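Local structure of Pyrsv_gp04 (Pyrobaculum spherical virus, 2VXZ) at residues G23-T26 and T27-Q31; L44-V47 and L48-G52; D70-R73 and Q74-G78; A125-L128 and S129-N132. The protein is of unknown function but probably binds DNA as a transcriptional regulator of the virus. All blocks are in the same frame, centred on the assembly; numbering follows the deposited sequence.

All four contacts are local, each joining residues a few positions apart, and they follow one another along the chain without overlap. Contacts 1 and 2 belong to the winged-helix part: contact 1 starts helix 27-34, contact 2 ends helix 38-50, and the two touch through Thr27, Ile30 and Ile45, with centres about 14 Å apart. Contact 3 lies on helix 69-89, which follows the hairpin of strands 55-59 and 62-66 and reaches contact 1 at Cys24. Contact 4, on helix 125-139, lies about 26 Å from contact 2 between centres, and neither touches the other. The contacts thus run from the winged-helix part into the mainly helical part, assigned to a family of probable transcriptional regulators.

Contact 1: residues G23-T26 and T27-Q31; sequences GCKT and TSLIQ
Thr26 and Ile30 start helix 27-34 through a nearly straight backbone bond: Ile30 N lies 3.1 Å from Thr26 O, with an N-H...O angle of 172°, and approaches in the carbonyl plane. Leu29 N also reaches this oxygen, but its bend to 121° makes that second bond weak. Thr26 O is therefore gripped mainly by one donor, as expected of an N-cap residue. The hydroxyl of the same residue has a partner of its own. With OG1 set between the backbone N and the carbonyl carbon (chi1 68°), it meets Ser28 OG at 2.7 Å; Ser28 holds its own hydroxyl in the same kind of position, and either group could be the donor. Lys25 splits into an apolar and a polar half. Its CD rests 4.0 Å from Leu29 CD2 while its CB packs 4.1 Å from Ile30 CG1, so the chain lies against the first turn before bending at its last torsion. That bend takes NZ back to Gly23 O at 3.2 Å, approaching from above the plane of that carbonyl. Asp22, by a salt bridge, and the carbonyl of Leu19 also hold the ammonium, which probably offsets the charge of this buried lysine. Ile30 CG1 comes within 3.5 Å of Thr26 O, so hydrocarbon lies against one side of that oxygen. Strand 25-26 pairs with strand 62-66 through Lys25 and Val65, and Cys24 joins Cys66 there by a disulfide; Thr27 packs on helix 38-50, next in the winged-helix order.

Contact 2: residues L44-V47 and L48-G52; sequences LIYV and LEKEG
Leu48 N bonds to Leu44 O at 3.0 Å, opening the last turns of helix 38-50, which a Schellman motif closes at Gly52. By its position in the order of helices and strands this is probably the recognition helix of a winged-helix fold. The side chain of Leu48 turns inward to Leu13 of helix 7-20, which Leu44 touches too. Glu49 donates its N-H to Ile45 O at 2.9 Å, and its extended side chain carries OE1 out to a water that also donates to Tyr46 O, so one water joins a carboxylate to the helix backbone. Lys50 lies alongside Tyr46, the two pointing the same way. Its CG sits 3.9 Å from the ring centroid and 19° off the normal, a CH-pi contact over one face, offset toward the rim. A first torsion of 175° swings the Tyr46 ring away from its own backbone N and to the side of its carbonyl carbon, where the next turn brings Lys50. Lys50 N meanwhile bonds to Tyr46 O. Glu51 runs beside Val47, bringing OE2 to 3.7 Å from CG1 of that valine; this oxygen also receives a weak hydrogen bond from His5. Gly52, with positive phi, takes the chain out of the helix, and its N donates to Glu49 O at 3.0 Å.

Contact 3: residues D70-R73 and Q74-G78; sequences DQYR and QLVDG
Asp70 offers its carbonyl O to Gln74 N at 3.0 Å (N-H...O 160°), the first of four successive i to i+4 bonds in this part of helix 69-89. Its carboxylate works at the surface: OD1 meets Arg73 NH1 at 2.9 Å, a salt bridge one turn along, with the oxygen at the edge of the guanidinium and in its plane. Gln74 CG, meanwhile, passes 3.4 Å from Asp70 O. Gln71 carries its backbone O to Leu75 N at 3.0 Å, while its amide is tied elsewhere, NE2 to the carbonyl of Leu20 and OE1 to the N-H of Leu67, so both polar atoms of the amide are satisfied, one by the end of helix 7-20 and one by the residues leading into helix 69-89. Tyr72 makes the principal side-chain contact. Its ring leaves CB opposite the backbone N (chi1 172°), leaning forward to present one face to Val76. The CG2 methyl comes over that face as a CH-pi contact, 3.6 Å from the centroid and 23° off the normal; its nearest ring atom is CZ at 3.4 Å, which places it toward the hydroxyl-bearing rim. Arg73 closes the series, its O accepting from Asp77 N at 3.0 Å. The inward residues reach the wing, Tyr72 on Val57, Phe59 and Leu64, and Leu75 on Leu64. This part of helix 69-89 is thus amphipathic: one face covers the sheet of the winged helix that precedes it, and the other bears an i to i+3 salt bridge.

Contact 4: residues A125-L128 and S129-N132; sequences AIIL and SFLN
Four successive i to i+4 backbone bonds tie the first turns of helix 125-139 together. The shortest runs from Asn132 N to Leu128 O at 2.8 Å, while Leu131 N to Ile127 O at 2.9 Å is the straightest (N-H...O 170°). Ser129 N and Phe130 N complete the ladder on Ala125 O and Ile126 O. The polar side chains look outward from these turns to other parts of the fold: Asn132 OD1 is held by the hydroxyls of Tyr151 and Thr149, and Ser129 OG bonds to Asn61 OD1 in the turn between strands 55-59 and 62-66. Packing within the contact centres on Ile127. Its CG1-CD1 branch, on the carbonyl-carbon side of CB (chi1 -164°), leans forward over the next turn, and CD1 reaches Phe130 CD2 at 3.9 Å, meeting the ring obliquely. Farther back on the same branch, CG1 approaches Leu131 CD1 at 4.2 Å, so one isoleucine touches both the i+3 and the i+4 side chains. Beyond them, Phe130 meets Val62 and the ring of Phe59, their planes about 35° apart, whereas Leu131 turns to His101 and Ile104; helix 125-139 is thereby set between the wing strands and helix 97-106.

Contact 1: residues G23-T26 and T27-Q31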
# COMPACT_ATOMS: atom_id res chain seq x y z
N GLY A 23 -6.06 -1.26 -9.54
CA GLY A 23 -6.02 -1.44 -8.09
C GLY A 23 -5.74 -0.16 -7.32
O GLY A 23 -5.35 0.84 -7.92
N CYS A 24 -5.94 -0.21 -6.01
CA CYS A 24 -5.69 0.94 -5.15
C CYS A 24 -4.22 1.33 -5.18
O CYS A 24 -3.35 0.48 -5.31
CB CYS A 24 -6.07 0.66 -3.70
SG CYS A 24 -7.51 -0.36 -3.55
N LYS A 25 -3.97 2.62 -5.03
CA LYS A 25 -2.62 3.13 -5.04
C LYS A 25 -2.48 4.24 -4.04
O LYS A 25 -3.45 4.94 -3.76
CB LYS A 25 -2.28 3.65 -6.44
CG LYS A 25 -2.40 2.57 -7.49
CD LYS A 25 -1.96 3.03 -8.85
CE LYS A 25 -1.66 1.85 -9.76
NZ LYS A 25 -2.78 0.86 -9.82
N THR A 26 -1.28 4.41 -3.51
CA THR A 26 -0.99 5.56 -2.67
C THR A 26 -0.89 6.82 -3.52
O THR A 26 -0.57 6.75 -4.70
CB THR A 26 0.32 5.40 -1.90
OG1 THR A 26 1.43 5.44 -2.82
CG2 THR A 26 0.32 4.09 -1.12
N THR A 27 -1.16 7.97 -2.91
CA THR A 27 -0.94 9.25 -3.56
C THR A 27 0.50 9.37 -4.06
O THR A 27 0.73 9.90 -5.15
CB THR A 27 -1.31 10.42 -2.61
OG1 THR A 27 -2.67 10.26 -2.18
CG2 THR A 27 -1.15 11.76 -3.31
N SER A 28 1.47 8.87 -3.30
CA SER A 28 2.87 8.92 -3.76
C SER A 28 3.09 8.19 -5.08
O SER A 28 3.83 8.67 -5.93
CB SER A 28 3.84 8.41 -2.70
OG SER A 28 3.49 7.11 -2.28
N LEU A 29 2.45 7.04 -5.25
CA LEU A 29 2.60 6.30 -6.50
C LEU A 29 1.90 7.03 -7.63
O LEU A 29 2.46 7.15 -8.74
CB LEU A 29 2.05 4.88 -6.37
CG LEU A 29 2.24 3.99 -7.60
CD1 LEU A 29 3.70 3.92 -8.05
CD2 LEU A 29 1.69 2.58 -7.32
N ILE A 30 0.70 7.54 -7.37
CA ILE A 30 -0.03 8.36 -8.37
C ILE A 30 0.80 9.56 -8.82
O ILE A 30 0.95 9.80 -10.02
CB ILE A 30 -1.42 8.81 -7.81
CG1 ILE A 30 -2.30 7.59 -7.59
CG2 ILE A 30 -2.11 9.80 -8.77
CD1 ILE A 30 -3.49 7.80 -6.66
N GLN A 31 1.35 10.32 -7.87
CA GLN A 31 2.22 11.46 -8.20
C GLN A 31 3.36 11.07 -9.12
O GLN A 31 3.63 11.76 -10.10
CB GLN A 31 2.87 12.04 -6.95
CG GLN A 31 1.95 12.68 -6.00
CD GLN A 31 2.63 12.89 -4.66
OE1 GLN A 31 2.11 12.49 -3.63
NE2 GLN A 31 3.82 13.49 -4.69

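Contact 2: residues L44-V47 and L48-G52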
# COMPACT_ATOMS: atom_id res chain seq x y z
N LEU A 44 -6.52 16.93 -6.94
CA LEU A 44 -7.29 16.12 -7.90
C LEU A 44 -8.00 14.96 -7.21
O LEU A 44 -9.14 14.64 -7.55
CB LEU A 44 -6.37 15.58 -8.98
CG LEU A 44 -5.87 16.63 -9.96
CD1 LEU A 44 -4.61 16.15 -10.68
CD2 LEU A 44 -6.96 17.02 -10.95
N ILE A 45 -7.32 14.33 -6.25
CA ILE A 45 -7.92 13.23 -5.51
C ILE A 45 -9.09 13.74 -4.69
O ILE A 45 -10.14 13.09 -4.60
CB ILE A 45 -6.89 12.50 -4.64
CG1 ILE A 45 -5.93 11.71 -5.55
CG2 ILE A 45 -7.60 11.55 -3.67
CD1 ILE A 45 -4.57 11.43 -4.97
N TYR A 46 -8.93 14.92 -4.10
CA TYR A 46 -10.02 15.58 -3.41
C TYR A 46 -11.25 15.81 -4.30
O TYR A 46 -12.40 15.55 -3.89
CB TYR A 46 -9.53 16.92 -2.85
CG TYR A 46 -10.60 17.75 -2.21
CD1 TYR A 46 -11.13 17.40 -0.97
CD2 TYR A 46 -11.09 18.89 -2.83
CE1 TYR A 46 -12.13 18.17 -0.38
CE2 TYR A 46 -12.08 19.67 -2.24
CZ TYR A 46 -12.59 19.29 -1.02
OH TYR A 46 -13.57 20.08 -0.44
N VAL A 47 -11.03 16.30 -5.51
CA VAL A 47 -12.12 16.51 -6.45
C VAL A 47 -12.84 15.19 -6.75
O VAL A 47 -14.07 15.16 -6.77
CB VAL A 47 -11.61 17.17 -7.75
CG1 VAL A 47 -12.68 17.14 -8.83
CG2 VAL A 47 -11.18 18.62 -7.47
N LEU A 48 -12.08 14.13 -6.99
CA LEU A 48 -12.66 12.79 -7.23
C LEU A 48 -13.47 12.27 -6.03
O LEU A 48 -14.55 11.68 -6.21
CB LEU A 48 -11.58 11.78 -7.61
CG LEU A 48 -10.94 11.97 -8.99
CD1 LEU A 48 -9.74 11.03 -9.16
CD2 LEU A 48 -11.95 11.78 -10.13
N GLU A 49 -12.96 12.52 -4.83
CA GLU A 49 -13.62 12.11 -3.59
C GLU A 49 -14.95 12.84 -3.44
O GLU A 49 -15.96 12.24 -3.09
CB GLU A 49 -12.68 12.39 -2.42
CG GLU A 49 -12.98 11.68 -1.12
CD GLU A 49 -11.83 11.83 -0.11
OE1 GLU A 49 -11.12 12.86 -0.17
OE2 GLU A 49 -11.64 10.93 0.72
N LYS A 50 -14.95 14.14 -3.71
CA LYS A 50 -16.17 14.94 -3.61
C LYS A 50 -17.21 14.50 -4.64
O LYS A 50 -18.40 14.53 -4.37
CB LYS A 50 -15.86 16.43 -3.81
CG LYS A 50 -15.10 17.05 -2.64
CD LYS A 50 -16.00 17.38 -1.44
CE LYS A 50 -17.04 18.43 -1.79
NZ LYS A 50 -17.32 19.37 -0.67
N GLU A 51 -16.73 14.07 -5.81
CA GLU A 51 -17.58 13.52 -6.86
C GLU A 51 -18.01 12.07 -6.62
O GLU A 51 -18.76 11.50 -7.41
CB GLU A 51 -16.84 13.60 -8.20
CG GLU A 51 -16.70 15.02 -8.74
CD GLU A 51 -15.95 15.07 -10.06
OE1 GLU A 51 -15.48 14.00 -10.52
OE2 GLU A 51 -15.81 16.17 -10.63
N GLY A 52 -17.53 11.46 -5.53
CA GLY A 52 -17.89 10.08 -5.19
C GLY A 52 -17.13 9.01 -5.96
O GLY A 52 -17.45 7.82 -5.83
O HOH W 1 -13.23 15.21 -0.72

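Contact 3: residues D70-R73 and Q74-G78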
# COMPACT_ATOMS: atom_id res chain seq x y z
N ASP A 70 -14.91 -2.04 -1.80
CA ASP A 70 -14.68 -3.38 -2.35
C ASP A 70 -13.29 -3.52 -2.96
O ASP A 70 -12.64 -4.55 -2.79
CB ASP A 70 -15.70 -3.73 -3.43
CG ASP A 70 -16.99 -4.25 -2.86
OD1 ASP A 70 -17.18 -4.25 -1.62
OD2 ASP A 70 -17.83 -4.70 -3.67
N GLN A 71 -12.84 -2.49 -3.69
CA GLN A 71 -11.52 -2.55 -4.30
C GLN A 71 -10.45 -2.57 -3.21
O GLN A 71 -9.42 -3.25 -3.35
CB GLN A 71 -11.28 -1.37 -5.25
CG GLN A 71 -10.04 -1.58 -6.12
CD GLN A 71 -9.65 -0.34 -6.90
OE1 GLN A 71 -9.58 0.76 -6.36
NE2 GLN A 71 -9.38 -0.53 -8.19
N TYR A 72 -10.69 -1.82 -2.14
CA TYR A 72 -9.80 -1.82 -0.98
C TYR A 72 -9.70 -3.20 -0.38
O TYR A 72 -8.61 -3.68 -0.14
CB TYR A 72 -10.22 -0.80 0.09
CG TYR A 72 -9.42 -0.92 1.37
CD1 TYR A 72 -8.11 -0.47 1.43
CD2 TYR A 72 -9.97 -1.52 2.51
CE1 TYR A 72 -7.37 -0.58 2.60
CE2 TYR A 72 -9.23 -1.63 3.69
CZ TYR A 72 -7.92 -1.15 3.72
OH TYR A 72 -7.14 -1.26 4.86
N ARG A 73 -10.84 -3.84 -0.14
CA ARG A 73 -10.85 -5.17 0.45
C ARG A 73 -10.11 -6.20 -0.41
O ARG A 73 -9.41 -7.05 0.11
CB ARG A 73 -12.27 -5.64 0.76
CG ARG A 73 -12.91 -4.84 1.87
CD ARG A 73 -14.33 -5.27 2.15
NE ARG A 73 -15.05 -4.22 2.87
CZ ARG A 73 -15.91 -3.36 2.34
NH1 ARG A 73 -16.26 -3.41 1.05
NH2 ARG A 73 -16.47 -2.45 3.12
N GLN A 74 -10.25 -6.08 -1.73
CA GLN A 74 -9.49 -6.93 -2.66
C GLN A 74 -7.99 -6.70 -2.52
O GLN A 74 -7.22 -7.65 -2.53
CB GLN A 74 -9.93 -6.67 -4.10
CG GLN A 74 -11.29 -7.22 -4.40
CD GLN A 74 -11.84 -6.82 -5.76
OE1 GLN A 74 -11.41 -5.84 -6.36
NE2 GLN A 74 -12.81 -7.59 -6.24
N LEU A 75 -7.58 -5.43 -2.40
CA LEU A 75 -6.16 -5.10 -2.21
C LEU A 75 -5.62 -5.72 -0.92
O LEU A 75 -4.56 -6.36 -0.92
CB LEU A 75 -5.96 -3.58 -2.17
CG LEU A 75 -4.52 -3.10 -2.09
CD1 LEU A 75 -3.92 -2.97 -3.48
CD2 LEU A 75 -4.44 -1.80 -1.33
N VAL A 76 -6.35 -5.54 0.17
CA VAL A 76 -5.95 -6.10 1.47
C VAL A 76 -5.81 -7.63 1.40
O VAL A 76 -4.81 -8.19 1.85
CB VAL A 76 -6.95 -5.72 2.57
CG1 VAL A 76 -6.67 -6.49 3.84
CG2 VAL A 76 -6.88 -4.21 2.82
N ASP A 77 -6.80 -8.29 0.81
CA ASP A 77 -6.76 -9.74 0.62
C ASP A 77 -5.50 -10.13 -0.15
O ASP A 77 -4.81 -11.08 0.23
CB ASP A 77 -8.01 -10.24 -0.10
CG ASP A 77 -9.27 -10.19 0.77
OD1 ASP A 77 -9.17 -10.19 2.02
OD2 ASP A 77 -10.38 -10.18 0.19
N GLY A 78 -5.17 -9.38 -1.20
CA GLY A 78 -3.97 -9.63 -1.99
C GLY A 78 -2.69 -9.42 -1.22
O GLY A 78 -1.78 -10.25 -1.29

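Contact 4: residues A125-L128 and S129-N132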
# COMPACT_ATOMS: atom_id res chain seq x y z
N ALA A 125 11.56 5.01 6.03
CA ALA A 125 10.69 5.08 7.20
C ALA A 125 9.23 4.88 6.79
O ALA A 125 8.48 4.18 7.46
CB ALA A 125 10.84 6.42 7.91
N ILE A 126 8.85 5.50 5.68
CA ILE A 126 7.49 5.42 5.17
C ILE A 126 7.08 4.00 4.84
O ILE A 126 6.02 3.54 5.28
CB ILE A 126 7.29 6.31 3.93
CG1 ILE A 126 7.34 7.78 4.35
CG2 ILE A 126 5.95 5.99 3.23
CD1 ILE A 126 7.41 8.74 3.17
N ILE A 127 7.90 3.29 4.07
CA ILE A 127 7.53 1.93 3.69
C ILE A 127 7.57 0.99 4.90
O ILE A 127 6.76 0.07 5.00
CB ILE A 127 8.38 1.37 2.52
CG1 ILE A 127 7.71 0.12 1.91
CG2 ILE A 127 9.75 1.00 2.99
CD1 ILE A 127 6.28 0.32 1.40
N LEU A 128 8.49 1.22 5.84
CA LEU A 128 8.49 0.40 7.06
C LEU A 128 7.21 0.57 7.88
O LEU A 128 6.65 -0.39 8.40
CB LEU A 128 9.73 0.70 7.90
CG LEU A 128 11.04 0.21 7.29
CD1 LEU A 128 12.23 0.67 8.10
CD2 LEU A 128 11.03 -1.33 7.17
N SER A 129 6.73 1.81 7.98
CA SER A 129 5.48 2.10 8.69
C SER A 129 4.29 1.43 7.98
O SER A 129 3.39 0.89 8.63
CB SER A 129 5.29 3.62 8.78
OG SER A 129 4.14 3.96 9.52
N PHE A 130 4.29 1.47 6.65
CA PHE A 130 3.25 0.84 5.84
C PHE A 130 3.24 -0.67 6.09
O PHE A 130 2.20 -1.27 6.35
CB PHE A 130 3.50 1.14 4.36
CG PHE A 130 2.54 0.46 3.42
CD1 PHE A 130 1.34 1.06 3.08
CD2 PHE A 130 2.85 -0.77 2.86
CE1 PHE A 130 0.46 0.44 2.19
CE2 PHE A 130 1.99 -1.38 1.98
CZ PHE A 130 0.79 -0.78 1.64
N LEU A 131 4.40 -1.30 5.97
CA LEU A 131 4.51 -2.75 6.17
C LEU A 131 4.23 -3.16 7.64
O LEU A 131 3.69 -4.25 7.90
CB LEU A 131 5.89 -3.24 5.73
CG LEU A 131 6.15 -3.16 4.22
CD1 LEU A 131 7.58 -3.53 3.93
CD2 LEU A 131 5.20 -4.05 3.44
N ASN A 132 4.59 -2.30 8.59
CA ASN A 132 4.26 -2.52 9.99
C ASN A 132 2.75 -2.56 10.18
O ASN A 132 2.23 -3.40 10.89
CB ASN A 132 4.84 -1.41 10.87
CG ASN A 132 4.68 -1.69 12.34
OD1 ASN A 132 5.15 -2.71 12.83
ND2 ASN A 132 4.01 -0.78 13.07